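Local coordinates for protein ATP phosphoribosyltransferase regulatory subunit (Bacillus halodurans, PDB 3OD1) that is probably required, together with HisG, for the first step of histidine biosynthesis and may let histidine feedback-regulate ATP phosphoribosyltransferase, at residues 148-153 with 159-164; 137-142 with 253-258; 357-360 with 364-367; 29-34 with 127-132; 199-204 with 219-224. One frame throughout, in Å; residues are numbered along the deposited sequence.

Interaction 1. Residues 148-153 with 159-164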
# COMPACT_ATOMS: atom_id res chain seq x y z
N LEU B 148 -6.19 -22.56 3.15
CA LEU B 148 -5.17 -21.52 3.01
C LEU B 148 -5.39 -20.43 4.06
O LEU B 148 -4.45 -20.02 4.74
CB LEU B 148 -5.19 -20.94 1.60
CG LEU B 148 -4.32 -19.71 1.32
CD1 LEU B 148 -2.87 -19.94 1.77
CD2 LEU B 148 -4.39 -19.36 -0.16
N MSE B 149 -6.63 -19.96 4.20
CA MSE B 149 -6.92 -18.94 5.20
C MSE B 149 -6.46 -19.38 6.59
O MSE B 149 -5.86 -18.59 7.34
CB MSE B 149 -8.41 -18.62 5.24
CG MSE B 149 -8.70 -17.28 5.93
SE MSE B 149 -10.59 -16.79 5.94
CE MSE B 149 -11.29 -18.19 7.09
N ILE B 150 -6.76 -20.63 6.93
CA ILE B 150 -6.40 -21.17 8.23
C ILE B 150 -4.88 -21.25 8.37
O ILE B 150 -4.33 -20.93 9.43
CB ILE B 150 -7.05 -22.56 8.45
CG1 ILE B 150 -8.57 -22.40 8.58
CG2 ILE B 150 -6.42 -23.27 9.66
CD1 ILE B 150 -9.35 -23.70 8.67
N ALA B 151 -4.20 -21.65 7.30
CA ALA B 151 -2.75 -21.76 7.36
C ALA B 151 -2.10 -20.38 7.45
O ALA B 151 -1.08 -20.19 8.14
CB ALA B 151 -2.22 -22.53 6.16
N ALA B 152 -2.69 -19.40 6.78
CA ALA B 152 -2.16 -18.03 6.82
C ALA B 152 -2.39 -17.40 8.20
O ALA B 152 -1.51 -16.75 8.75
CB ALA B 152 -2.80 -17.18 5.72
N LEU B 153 -3.59 -17.59 8.75
CA LEU B 153 -3.90 -17.09 10.08
C LEU B 153 -2.93 -17.67 11.11
O LEU B 153 -2.41 -16.94 11.95
CB LEU B 153 -5.34 -17.41 10.46
CG LEU B 153 -6.35 -16.56 9.70
CD1 LEU B 153 -7.77 -16.96 10.04
CD2 LEU B 153 -6.11 -15.09 10.00
N SER B 159 -4.19 -18.30 17.13
CA SER B 159 -4.33 -19.61 17.75
C SER B 159 -5.76 -19.79 18.25
O SER B 159 -6.44 -18.82 18.57
CB SER B 159 -3.35 -19.71 18.93
OG SER B 159 -2.72 -20.98 19.00
N GLU B 160 -6.22 -21.03 18.32
CA GLU B 160 -7.49 -21.35 18.98
C GLU B 160 -8.72 -20.72 18.31
O GLU B 160 -9.78 -20.64 18.93
CB GLU B 160 -7.45 -20.89 20.44
CG GLU B 160 -6.15 -21.19 21.16
CD GLU B 160 -6.25 -22.39 22.07
OE1 GLU B 160 -7.03 -23.32 21.76
OE2 GLU B 160 -5.55 -22.41 23.10
N PHE B 161 -8.57 -20.27 17.06
CA PHE B 161 -9.66 -19.61 16.34
C PHE B 161 -10.57 -20.62 15.65
O PHE B 161 -10.26 -21.81 15.61
CB PHE B 161 -9.11 -18.63 15.31
CG PHE B 161 -8.24 -19.27 14.27
CD1 PHE B 161 -8.77 -19.63 13.03
CD2 PHE B 161 -6.90 -19.49 14.52
CE1 PHE B 161 -7.96 -20.20 12.05
CE2 PHE B 161 -6.08 -20.07 13.55
CZ PHE B 161 -6.62 -20.42 12.32
N LYS B 162 -11.68 -20.12 15.12
CA LYS B 162 -12.68 -20.96 14.49
C LYS B 162 -13.16 -20.33 13.19
O LYS B 162 -13.34 -19.12 13.11
CB LYS B 162 -13.88 -21.17 15.42
CG LYS B 162 -13.97 -22.56 16.05
CD LYS B 162 -13.07 -22.70 17.28
CE LYS B 162 -13.73 -23.55 18.37
NZ LYS B 162 -15.00 -22.96 18.90
N VAL B 163 -13.37 -21.17 12.18
CA VAL B 163 -13.98 -20.75 10.93
C VAL B 163 -15.35 -21.41 10.84
O VAL B 163 -15.46 -22.64 10.85
CB VAL B 163 -13.12 -21.14 9.74
CG1 VAL B 163 -13.79 -20.73 8.42
CG2 VAL B 163 -11.74 -20.52 9.89
N ALA B 164 -16.39 -20.59 10.81
CA ALA B 164 -17.75 -21.11 10.76
C ALA B 164 -18.19 -21.15 9.30
O ALA B 164 -17.95 -20.20 8.55
CB ALA B 164 -18.67 -20.22 11.57
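Helix 139-155 packs here on the central mixed sheet of the class II synthetase-like core, with Met-149, Ile-150 and Leu-153 reaching Phe-161 and Val-163 around the start of strand 162-167. Phe-161 carries the largest share. Its chi1 of 60° sets CG between the backbone N and the carbonyl carbon, and the ring drives its tip into the helix. At the ring edge, CZ lies 3.7 Å from Ile-150 O, near the ring plane. Leu-153 comes in obliquely: its CB is 3.8 Å from Phe-161 CZ, and its CD1 is 3.8 Å from Phe-161 CE1.

Ile-150 divides its branches between the two partners. CG2 sits 3.9 Å from Phe-161 CZ, while CG1 is 3.9 Å from Val-163 CG2. That same valine methyl also receives the selenomethionine: Met-149 CE, curled back by the bend at chi3, stops 3.7 Å from Val-163 CG2 and nearly as close to Val-163 CG1. An alanine at Phe-161 takes the ring away, which would probably open a gap beside Leu-153 and Ile-150 and leave Tyr-264 without its stacking partner.

Tyr-264 stacks on the Phe-161 ring, and Val-163 hydrogen-bonds through its backbone to Tyr-264 and to Lys-266 of strand 265-268. Cys-295 of strand 295-298 touches Met-149 and Leu-153, while Met-34 of helix 21-40 touches Ala-152 and Leu-153.

Interaction 2. Residues 137-142 with 253-258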
# COMPACT_ATOMS: atom_id res chain seq x y z
N GLY B 137 -14.70 -24.87 -9.87
CA GLY B 137 -15.93 -25.11 -9.13
C GLY B 137 -15.93 -26.32 -8.22
O GLY B 137 -16.98 -26.69 -7.69
N THR B 138 -14.77 -26.95 -8.03
CA THR B 138 -14.70 -28.20 -7.27
C THR B 138 -14.76 -28.00 -5.75
O THR B 138 -14.47 -26.91 -5.23
CB THR B 138 -13.42 -29.00 -7.59
OG1 THR B 138 -12.27 -28.22 -7.23
CG2 THR B 138 -13.36 -29.35 -9.08
N ALA B 139 -15.14 -29.05 -5.03
CA ALA B 139 -15.01 -29.10 -3.58
C ALA B 139 -13.54 -28.91 -3.19
O ALA B 139 -13.24 -28.42 -2.11
CB ALA B 139 -15.55 -30.42 -3.03
N SER B 140 -12.64 -29.32 -4.08
CA SER B 140 -11.20 -29.13 -3.85
C SER B 140 -10.89 -27.64 -3.66
O SER B 140 -10.13 -27.26 -2.78
CB SER B 140 -10.38 -29.69 -5.02
OG SER B 140 -10.51 -31.10 -5.09
N ALA B 141 -11.51 -26.83 -4.51
CA ALA B 141 -11.29 -25.39 -4.50
C ALA B 141 -11.93 -24.74 -3.27
O ALA B 141 -11.31 -23.87 -2.64
CB ALA B 141 -11.86 -24.78 -5.77
N ASP B 142 -13.15 -25.15 -2.93
CA ASP B 142 -13.81 -24.71 -1.70
C ASP B 142 -12.91 -24.95 -0.48
O ASP B 142 -12.68 -24.06 0.33
CB ASP B 142 -15.13 -25.46 -1.48
CG ASP B 142 -16.25 -24.99 -2.40
OD1 ASP B 142 -16.11 -23.93 -3.04
OD2 ASP B 142 -17.28 -25.69 -2.46
N TYR B 253 -16.13 -30.76 4.18
CA TYR B 253 -15.55 -31.16 5.46
C TYR B 253 -14.50 -32.24 5.25
O TYR B 253 -13.46 -32.23 5.89
CB TYR B 253 -16.63 -31.64 6.46
CG TYR B 253 -16.07 -31.89 7.84
CD1 TYR B 253 -15.68 -30.83 8.66
CD2 TYR B 253 -15.89 -33.18 8.32
CE1 TYR B 253 -15.15 -31.04 9.92
CE2 TYR B 253 -15.37 -33.41 9.59
CZ TYR B 253 -14.99 -32.33 10.38
OH TYR B 253 -14.46 -32.54 11.63
N GLU B 254 -14.77 -33.18 4.34
CA GLU B 254 -13.83 -34.24 4.02
C GLU B 254 -12.52 -33.68 3.49
O GLU B 254 -11.43 -34.10 3.91
CB GLU B 254 -14.43 -35.22 3.00
CG GLU B 254 -15.57 -36.06 3.56
CD GLU B 254 -16.27 -36.91 2.50
OE1 GLU B 254 -15.88 -36.86 1.31
OE2 GLU B 254 -17.22 -37.63 2.86
N VAL B 255 -12.62 -32.72 2.57
CA VAL B 255 -11.45 -32.04 2.03
C VAL B 255 -10.65 -31.35 3.12
O VAL B 255 -9.42 -31.44 3.16
CB VAL B 255 -11.82 -30.99 0.96
CG1 VAL B 255 -10.57 -30.25 0.47
CG2 VAL B 255 -12.56 -31.64 -0.22
N LEU B 256 -11.33 -30.67 4.03
CA LEU B 256 -10.64 -29.97 5.12
C LEU B 256 -9.91 -30.96 6.04
O LEU B 256 -8.82 -30.67 6.56
CB LEU B 256 -11.61 -29.08 5.90
CG LEU B 256 -12.14 -27.88 5.10
CD1 LEU B 256 -13.21 -27.12 5.86
CD2 LEU B 256 -10.97 -26.97 4.74
N GLU B 257 -10.52 -32.14 6.24
CA GLU B 257 -9.89 -33.20 7.01
C GLU B 257 -8.57 -33.59 6.37
O GLU B 257 -7.55 -33.70 7.05
CB GLU B 257 -10.81 -34.43 7.11
CG GLU B 257 -12.07 -34.21 7.93
CD GLU B 257 -12.81 -35.51 8.23
OE1 GLU B 257 -13.30 -36.15 7.27
OE2 GLU B 257 -12.89 -35.88 9.41
N SER B 258 -8.59 -33.78 5.06
CA SER B 258 -7.37 -34.11 4.33
C SER B 258 -6.31 -33.04 4.55
O SER B 258 -5.12 -33.35 4.68
CB SER B 258 -7.65 -34.29 2.84
OG SER B 258 -8.52 -35.38 2.65
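Val-255, in the last turn of helix 240-258, meets Ala-139 and Ser-140 in the first turn of helix 139-155. Its CB points at that turn and carries the fork that does the touching. With chi1 at 177°, CG1 stands anti to the backbone N and CG2 anti to the carbonyl carbon, and both methyls face the opposite backbone. CG2 lies 3.8 Å from Ala-139 O and 4.3 Å from Ala-139 CB. The other branch, CG1, is 4.1 Å from Ala-139 O and 4.4 Å from Ser-140 O, so the valine fork straddles chiefly the carbonyl oxygen of Ala-139, with Ser-140 O at the margin.

The turn it rests on is capped. Thr-138 occupies the N-cap, its OG1 accepting from Ala-141 N at 3.1 Å and also bonding to Asp-136. The CB of Ser-140 points away from Val-255, and its OG hydrogen-bonds to Asp-369 and Arg-348 of the second subunit; that same Arg-348 also packs on Val-255.

The junction thus joins two helices of the core at the subunit interface. Asp-142, one turn on, forms a salt bridge with Arg-299 and touches Leu-252 of helix 240-258, while Leu-256 leans on Val-265 of strand 265-268.

Interaction 3. Residues 357-360 with 364-367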
# COMPACT_ATOMS: atom_id res chain seq x y z
N LYS B 357 29.95 -0.70 8.36
CA LYS B 357 30.26 -2.08 8.71
C LYS B 357 29.09 -2.79 9.40
O LYS B 357 28.76 -3.92 9.04
CB LYS B 357 31.53 -2.16 9.57
CG LYS B 357 32.11 -3.55 9.68
CD LYS B 357 33.58 -3.52 10.05
CE LYS B 357 33.79 -2.88 11.41
NZ LYS B 357 34.95 -3.50 12.13
N LYS B 358 28.47 -2.14 10.37
CA LYS B 358 27.36 -2.75 11.10
C LYS B 358 26.15 -3.04 10.19
O LYS B 358 25.53 -4.10 10.27
CB LYS B 358 26.93 -1.86 12.28
CG LYS B 358 28.09 -1.12 12.94
CD LYS B 358 28.41 -1.68 14.31
CE LYS B 358 27.40 -1.24 15.36
NZ LYS B 358 27.73 -1.86 16.67
N ARG B 359 25.83 -2.08 9.33
CA ARG B 359 24.71 -2.22 8.41
C ARG B 359 24.88 -3.44 7.50
O ARG B 359 23.91 -4.06 7.09
CB ARG B 359 24.52 -0.93 7.60
CG ARG B 359 24.19 0.27 8.49
CD ARG B 359 24.15 1.58 7.72
NE ARG B 359 23.58 2.67 8.53
CZ ARG B 359 23.77 3.96 8.28
NH1 ARG B 359 24.54 4.34 7.27
NH2 ARG B 359 23.21 4.88 9.06
N ALA B 360 26.14 -3.80 7.23
CA ALA B 360 26.46 -4.98 6.43
C ALA B 360 26.04 -6.27 7.13
O ALA B 360 25.88 -7.31 6.49
CB ALA B 360 27.94 -5.02 6.13
N ALA B 364 20.65 -2.32 12.23
CA ALA B 364 20.12 -1.00 11.93
C ALA B 364 20.88 0.03 12.75
O ALA B 364 21.01 -0.12 13.97
CB ALA B 364 18.62 -0.95 12.23
N VAL B 365 21.37 1.08 12.09
CA VAL B 365 22.18 2.10 12.74
C VAL B 365 21.73 3.52 12.38
O VAL B 365 21.59 3.86 11.21
CB VAL B 365 23.68 1.97 12.37
CG1 VAL B 365 24.50 2.97 13.17
CG2 VAL B 365 24.18 0.57 12.65
N VAL B 366 21.49 4.33 13.40
CA VAL B 366 21.31 5.76 13.19
C VAL B 366 22.68 6.42 13.35
O VAL B 366 23.29 6.33 14.41
CB VAL B 366 20.30 6.36 14.19
CG1 VAL B 366 20.32 7.89 14.11
CG2 VAL B 366 18.90 5.84 13.92
N LEU B 367 23.16 7.05 12.29
CA LEU B 367 24.45 7.74 12.31
C LEU B 367 24.14 9.23 12.45
O LEU B 367 23.55 9.83 11.56
CB LEU B 367 25.20 7.47 11.01
CG LEU B 367 26.59 8.08 10.80
CD1 LEU B 367 27.57 7.66 11.89
CD2 LEU B 367 27.09 7.67 9.43
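Arg-359 crosses Val-365 at about a right angle, its extended chain passing the valine and bringing the guanidinium to the strand backbone. CG lies beside the backbone N (chi1 -62°), and the chain runs straight from there to NE, which comes 3.9 Å from Val-365 CB. The terminal NH2 then donates to Val-365 O over 2.9 Å. The N-H points almost straight at the oxygen (173°), and the oxygen lies in the guanidinium plane, at its edge. Seen from the acceptor, however, the donor stands well above the carbonyl plane, with a C=O...NH2 angle of 138°. NH2 also passes 3.8 Å from Leu-367 CB, again with the two side chains crossing roughly at right angles.

The contact lies in a beta-alpha-beta unit of the C-terminal domain, strand 339-343, helix 348-359 and strand 365-369. It joins the C-terminal part of that helix to the strand that follows, so the arginine ties the two ends of a short connection together.

Lys-358 contributes through the root of its side chain: CB is 3.7 Å from Val-365 CG2. Bends at chi2 and chi3 then lead the amine away, to a long, weak ion pair with Glu-363.

The guanidinium of Arg-359 also makes a cation-pi contact with Trp-41 of the second subunit, and its NE bonds weakly to Leu-40 O of that chain.

Interaction 4. Residues 29-34 with 127-132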
# COMPACT_ATOMS: atom_id res chain seq x y z
N ASN B 29 4.69 -7.12 9.89
CA ASN B 29 5.12 -8.49 10.16
C ASN B 29 3.98 -9.48 9.95
O ASN B 29 4.15 -10.52 9.30
CB ASN B 29 5.66 -8.65 11.58
CG ASN B 29 5.90 -10.12 11.95
OD1 ASN B 29 6.68 -10.81 11.30
ND2 ASN B 29 5.21 -10.60 12.98
N ILE B 30 2.81 -9.16 10.50
CA ILE B 30 1.63 -10.01 10.33
C ILE B 30 1.29 -10.23 8.85
O ILE B 30 1.15 -11.37 8.40
CB ILE B 30 0.42 -9.46 11.13
CG1 ILE B 30 0.67 -9.65 12.63
CG2 ILE B 30 -0.89 -10.13 10.70
CD1 ILE B 30 -0.32 -8.93 13.52
N CYS B 31 1.20 -9.16 8.08
CA CYS B 31 0.85 -9.27 6.66
C CYS B 31 1.88 -10.04 5.85
O CYS B 31 1.53 -10.83 4.98
CB CYS B 31 0.63 -7.90 6.04
SG CYS B 31 -0.77 -7.04 6.74
N ASP B 32 3.16 -9.80 6.15
CA ASP B 32 4.24 -10.49 5.47
C ASP B 32 4.20 -12.00 5.71
O ASP B 32 4.47 -12.78 4.81
CB ASP B 32 5.60 -9.94 5.89
CG ASP B 32 5.87 -8.55 5.31
OD1 ASP B 32 5.04 -8.01 4.55
OD2 ASP B 32 6.94 -8.01 5.64
N GLN B 33 3.84 -12.41 6.92
CA GLN B 33 3.66 -13.83 7.20
C GLN B 33 2.52 -14.42 6.38
O GLN B 33 2.64 -15.50 5.79
CB GLN B 33 3.44 -14.06 8.69
CG GLN B 33 4.69 -13.74 9.52
CD GLN B 33 5.86 -14.65 9.16
OE1 GLN B 33 5.66 -15.85 8.93
NE2 GLN B 33 7.06 -14.10 9.11
N MSE B 34 1.40 -13.70 6.30
CA MSE B 34 0.28 -14.19 5.52
C MSE B 34 0.57 -14.24 4.03
O MSE B 34 0.21 -15.21 3.36
CB MSE B 34 -1.00 -13.40 5.81
CG MSE B 34 -1.45 -13.49 7.26
SE MSE B 34 -3.20 -12.74 7.55
CE MSE B 34 -4.24 -14.02 6.48
N GLU B 127 -7.01 -1.62 5.73
CA GLU B 127 -6.24 -2.56 4.90
C GLU B 127 -6.87 -3.96 4.92
O GLU B 127 -7.28 -4.47 5.96
CB GLU B 127 -4.78 -2.62 5.38
CG GLU B 127 -3.85 -3.34 4.44
CD GLU B 127 -2.39 -3.13 4.78
OE1 GLU B 127 -2.08 -2.74 5.93
OE2 GLU B 127 -1.54 -3.36 3.89
N GLN B 128 -6.98 -4.56 3.74
CA GLN B 128 -7.54 -5.89 3.62
C GLN B 128 -6.62 -6.75 2.79
O GLN B 128 -6.00 -6.27 1.82
CB GLN B 128 -8.92 -5.81 2.98
CG GLN B 128 -9.65 -7.13 2.94
CD GLN B 128 -11.06 -6.96 2.42
OE1 GLN B 128 -11.86 -6.21 2.99
NE2 GLN B 128 -11.37 -7.62 1.30
N LEU B 129 -6.52 -8.01 3.16
CA LEU B 129 -5.65 -8.94 2.46
C LEU B 129 -6.44 -10.22 2.16
O LEU B 129 -7.26 -10.66 2.97
CB LEU B 129 -4.40 -9.18 3.32
CG LEU B 129 -3.35 -10.26 3.08
CD1 LEU B 129 -2.13 -9.92 3.94
CD2 LEU B 129 -3.90 -11.63 3.47
N GLY B 130 -6.24 -10.81 0.99
CA GLY B 130 -6.99 -11.99 0.64
C GLY B 130 -6.62 -12.55 -0.71
O GLY B 130 -5.62 -12.14 -1.31
N VAL B 131 -7.44 -13.49 -1.19
CA VAL B 131 -7.22 -14.20 -2.45
C VAL B 131 -8.53 -14.41 -3.18
O VAL B 131 -9.61 -14.43 -2.56
CB VAL B 131 -6.62 -15.61 -2.20
CG1 VAL B 131 -5.35 -15.54 -1.37
CG2 VAL B 131 -7.65 -16.53 -1.51
N GLU B 132 -8.43 -14.58 -4.50
CA GLU B 132 -9.56 -15.02 -5.32
C GLU B 132 -9.07 -16.23 -6.11
O GLU B 132 -7.96 -16.22 -6.66
CB GLU B 132 -9.97 -13.92 -6.32
CG GLU B 132 -10.14 -12.54 -5.69
CD GLU B 132 -11.27 -12.49 -4.69
OE1 GLU B 132 -12.10 -13.42 -4.65
OE2 GLU B 132 -11.33 -11.50 -3.93
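Cys-31, Met-34 and Leu-129 meet with no ring, side-chain amide or carboxylate between them; the flat group in the contact is the backbone carbonyl of Cys-31. Leu-129 CD1 lies 3.9 Å from Cys-31 O and comes from the side of the C=O bond rather than head-on. That oxygen also accepts from the hydroxyl of Thr-35 on its own helix.

Leu-129 carries the strand's part of the contact. Its chi1 of 169° places CG anti to the backbone N, which sends the forked end toward helix 21-40, and the two methyls share out the helix surface. CD1 also lies 4.0 Å from Cys-31 CB, the nearest side-chain atom of the cysteine. Met-34 CB lies 4.1 Å from both CD1 and CD2 of Leu-129. The selenomethionine chain continues past this point, bends at chi3 (65°) and brings CE to 3.9 Å from Leu-129 CD2. The side-chain contacts are apolar, and all three touching residues are buried.

Strand 125-134 runs between 104-113 and 313-319 in the mixed sheet; with 104-113 it forms an antiparallel pair that probably corresponds to motif 2 of class II synthetases. Helix 21-40 packs against this sheet, where Met-34 also touches Leu-323 of helix 320-327 and Cys-31 touches Gln-109 of strand 104-113.

Interaction 5. Residues 199-204 with 219-224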
# COMPACT_ATOMS: atom_id res chain seq x y z
N GLY B 199 -36.39 -11.69 16.44
CA GLY B 199 -37.32 -11.23 15.43
C GLY B 199 -37.73 -12.37 14.51
O GLY B 199 -38.89 -12.47 14.11
N TYR B 200 -36.77 -13.22 14.19
CA TYR B 200 -36.98 -14.36 13.31
C TYR B 200 -38.00 -15.34 13.89
O TYR B 200 -38.92 -15.76 13.19
CB TYR B 200 -35.64 -15.06 13.06
CG TYR B 200 -35.71 -16.32 12.22
CD1 TYR B 200 -35.32 -16.31 10.89
CD2 TYR B 200 -36.10 -17.53 12.78
CE1 TYR B 200 -35.35 -17.46 10.13
CE2 TYR B 200 -36.14 -18.68 12.03
CZ TYR B 200 -35.77 -18.64 10.70
OH TYR B 200 -35.80 -19.80 9.96
N ARG B 201 -37.84 -15.69 15.17
CA ARG B 201 -38.81 -16.58 15.83
C ARG B 201 -40.20 -15.94 15.87
O ARG B 201 -41.20 -16.60 15.60
CB ARG B 201 -38.36 -16.94 17.25
CG ARG B 201 -37.10 -17.78 17.33
CD ARG B 201 -36.63 -17.91 18.78
NE ARG B 201 -35.20 -18.21 18.90
CZ ARG B 201 -34.68 -19.42 18.73
NH1 ARG B 201 -35.46 -20.45 18.42
NH2 ARG B 201 -33.37 -19.60 18.86
N GLU B 202 -40.24 -14.65 16.20
CA GLU B 202 -41.51 -13.93 16.29
C GLU B 202 -42.21 -13.93 14.93
O GLU B 202 -43.42 -14.13 14.85
CB GLU B 202 -41.27 -12.50 16.76
CG GLU B 202 -42.48 -11.83 17.40
CD GLU B 202 -42.74 -12.33 18.82
OE1 GLU B 202 -43.93 -12.42 19.21
OE2 GLU B 202 -41.76 -12.63 19.54
N HIS B 203 -41.44 -13.70 13.88
CA HIS B 203 -41.97 -13.62 12.53
C HIS B 203 -42.53 -14.95 12.05
O HIS B 203 -43.57 -15.01 11.38
CB HIS B 203 -40.91 -13.13 11.55
CG HIS B 203 -41.42 -12.87 10.17
ND1 HIS B 203 -41.00 -13.58 9.07
CD2 HIS B 203 -42.35 -11.99 9.72
CE1 HIS B 203 -41.63 -13.14 8.00
NE2 HIS B 203 -42.45 -12.18 8.36
N VAL B 204 -41.83 -16.03 12.38
CA VAL B 204 -42.24 -17.36 11.95
C VAL B 204 -43.57 -17.74 12.59
O VAL B 204 -44.44 -18.33 11.94
CB VAL B 204 -41.17 -18.42 12.31
CG1 VAL B 204 -41.64 -19.80 11.94
CG2 VAL B 204 -39.86 -18.10 11.59
N ASN B 219 -36.13 -24.87 13.50
CA ASN B 219 -34.98 -25.73 13.76
C ASN B 219 -33.72 -25.33 12.99
O ASN B 219 -32.61 -25.76 13.34
CB ASN B 219 -35.34 -27.20 13.51
CG ASN B 219 -36.15 -27.80 14.64
OD1 ASN B 219 -35.88 -27.55 15.82
ND2 ASN B 219 -37.16 -28.59 14.30
N LEU B 220 -33.88 -24.52 11.95
CA LEU B 220 -32.74 -23.97 11.22
C LEU B 220 -31.79 -23.29 12.19
O LEU B 220 -30.58 -23.48 12.12
CB LEU B 220 -33.20 -22.95 10.18
CG LEU B 220 -32.11 -22.12 9.50
CD1 LEU B 220 -31.07 -23.01 8.84
CD2 LEU B 220 -32.76 -21.19 8.49
N LEU B 221 -32.34 -22.49 13.10
CA LEU B 221 -31.56 -21.73 14.08
C LEU B 221 -30.69 -22.61 14.97
O LEU B 221 -29.71 -22.15 15.55
CB LEU B 221 -32.50 -20.90 14.95
CG LEU B 221 -32.64 -19.42 14.62
CD1 LEU B 221 -32.55 -19.16 13.12
CD2 LEU B 221 -33.94 -18.87 15.20
N SER B 222 -31.05 -23.88 15.09
CA SER B 222 -30.29 -24.80 15.93
C SER B 222 -29.12 -25.45 15.21
O SER B 222 -28.32 -26.12 15.83
CB SER B 222 -31.21 -25.88 16.50
OG SER B 222 -31.82 -25.44 17.70
N LEU B 223 -29.04 -25.26 13.89
CA LEU B 223 -28.02 -25.93 13.09
C LEU B 223 -26.67 -25.22 13.21
O LEU B 223 -26.17 -24.63 12.25
CB LEU B 223 -28.45 -26.02 11.62
CG LEU B 223 -29.77 -26.74 11.37
CD1 LEU B 223 -30.21 -26.60 9.91
CD2 LEU B 223 -29.67 -28.21 11.79
N ARG B 224 -26.10 -25.29 14.40
CA ARG B 224 -24.87 -24.58 14.72
C ARG B 224 -24.05 -25.45 15.65
O ARG B 224 -24.42 -25.64 16.81
CB ARG B 224 -25.18 -23.25 15.41
CG ARG B 224 -26.33 -22.46 14.77
CD ARG B 224 -26.51 -21.11 15.44
NE ARG B 224 -25.49 -20.13 15.05
CZ ARG B 224 -24.75 -19.46 15.92
NH1 ARG B 224 -24.90 -19.68 17.22
NH2 ARG B 224 -23.84 -18.57 15.49
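Leu-221 holds one methyl over the face of the Tyr-200 ring and the other over the face of the Arg-201 guanidinium, so a single leucine underlies two flat groups from consecutive helix residues. Its torsions, chi1 -101° and chi2 34°, both lie away from the staggered positions, which suggests that the side chain is held by its surroundings. CD1 makes a CH-pi contact, 4.0 Å from the Tyr-200 ring centroid and 18° off the normal, offset toward the rim. CD2 comes 3.5 Å from Tyr-200 CD2, and it also sits 3.6 Å from Arg-201 CZ, over the centre of the guanidinium.

Leu-220 meets the far end of the tyrosine: its CD2 is 3.7 Å from Tyr-200 OH, the two side chains crossing at about a right angle. The hydroxyl itself bonds to the O of Leu-217, a residue of helix 211-220. Both leucines belong to the type I turn from Leu-220 to Leu-223, and the contact joins helix 197-206 to the C-terminal part of helix 211-220, with Leu-188 and Phe-191 of helix 182-193 also against the tyrosine side chain. A serine in place of Tyr-200 takes away the aromatic face, and Leu-221 would probably lose its CH-pi partner and Leu-217 O this hydroxyl.

Apolar methyls thus take up the ring and guanidinium faces, while the hydroxyl bonds at the ring's end and the guanidinium keeps its in-plane N-H groups for polar partners or solvent.

Interactions 1, 2, 4 and 5 lie in the synthetase-like region, while interaction 3 belongs to the C-terminal domain, its centre about 30 to 63 Å from the centres of the others. Interactions 1 and 2 use two parts of helix 139-155, with centres about 15 Å apart. Interactions 1 and 4 touch directly: Met-34 CE lies 3.6 Å from Ala-152 CB, so two helices meet over the same mixed sheet. Along the chain, interaction 4 closes first; interactions 1 and 5 then both fall between the two segments of interaction 2, and interaction 3 comes last. Interactions 2 and 3 both reach the second subunit, so core and C-terminal domain alike take part in the dimer.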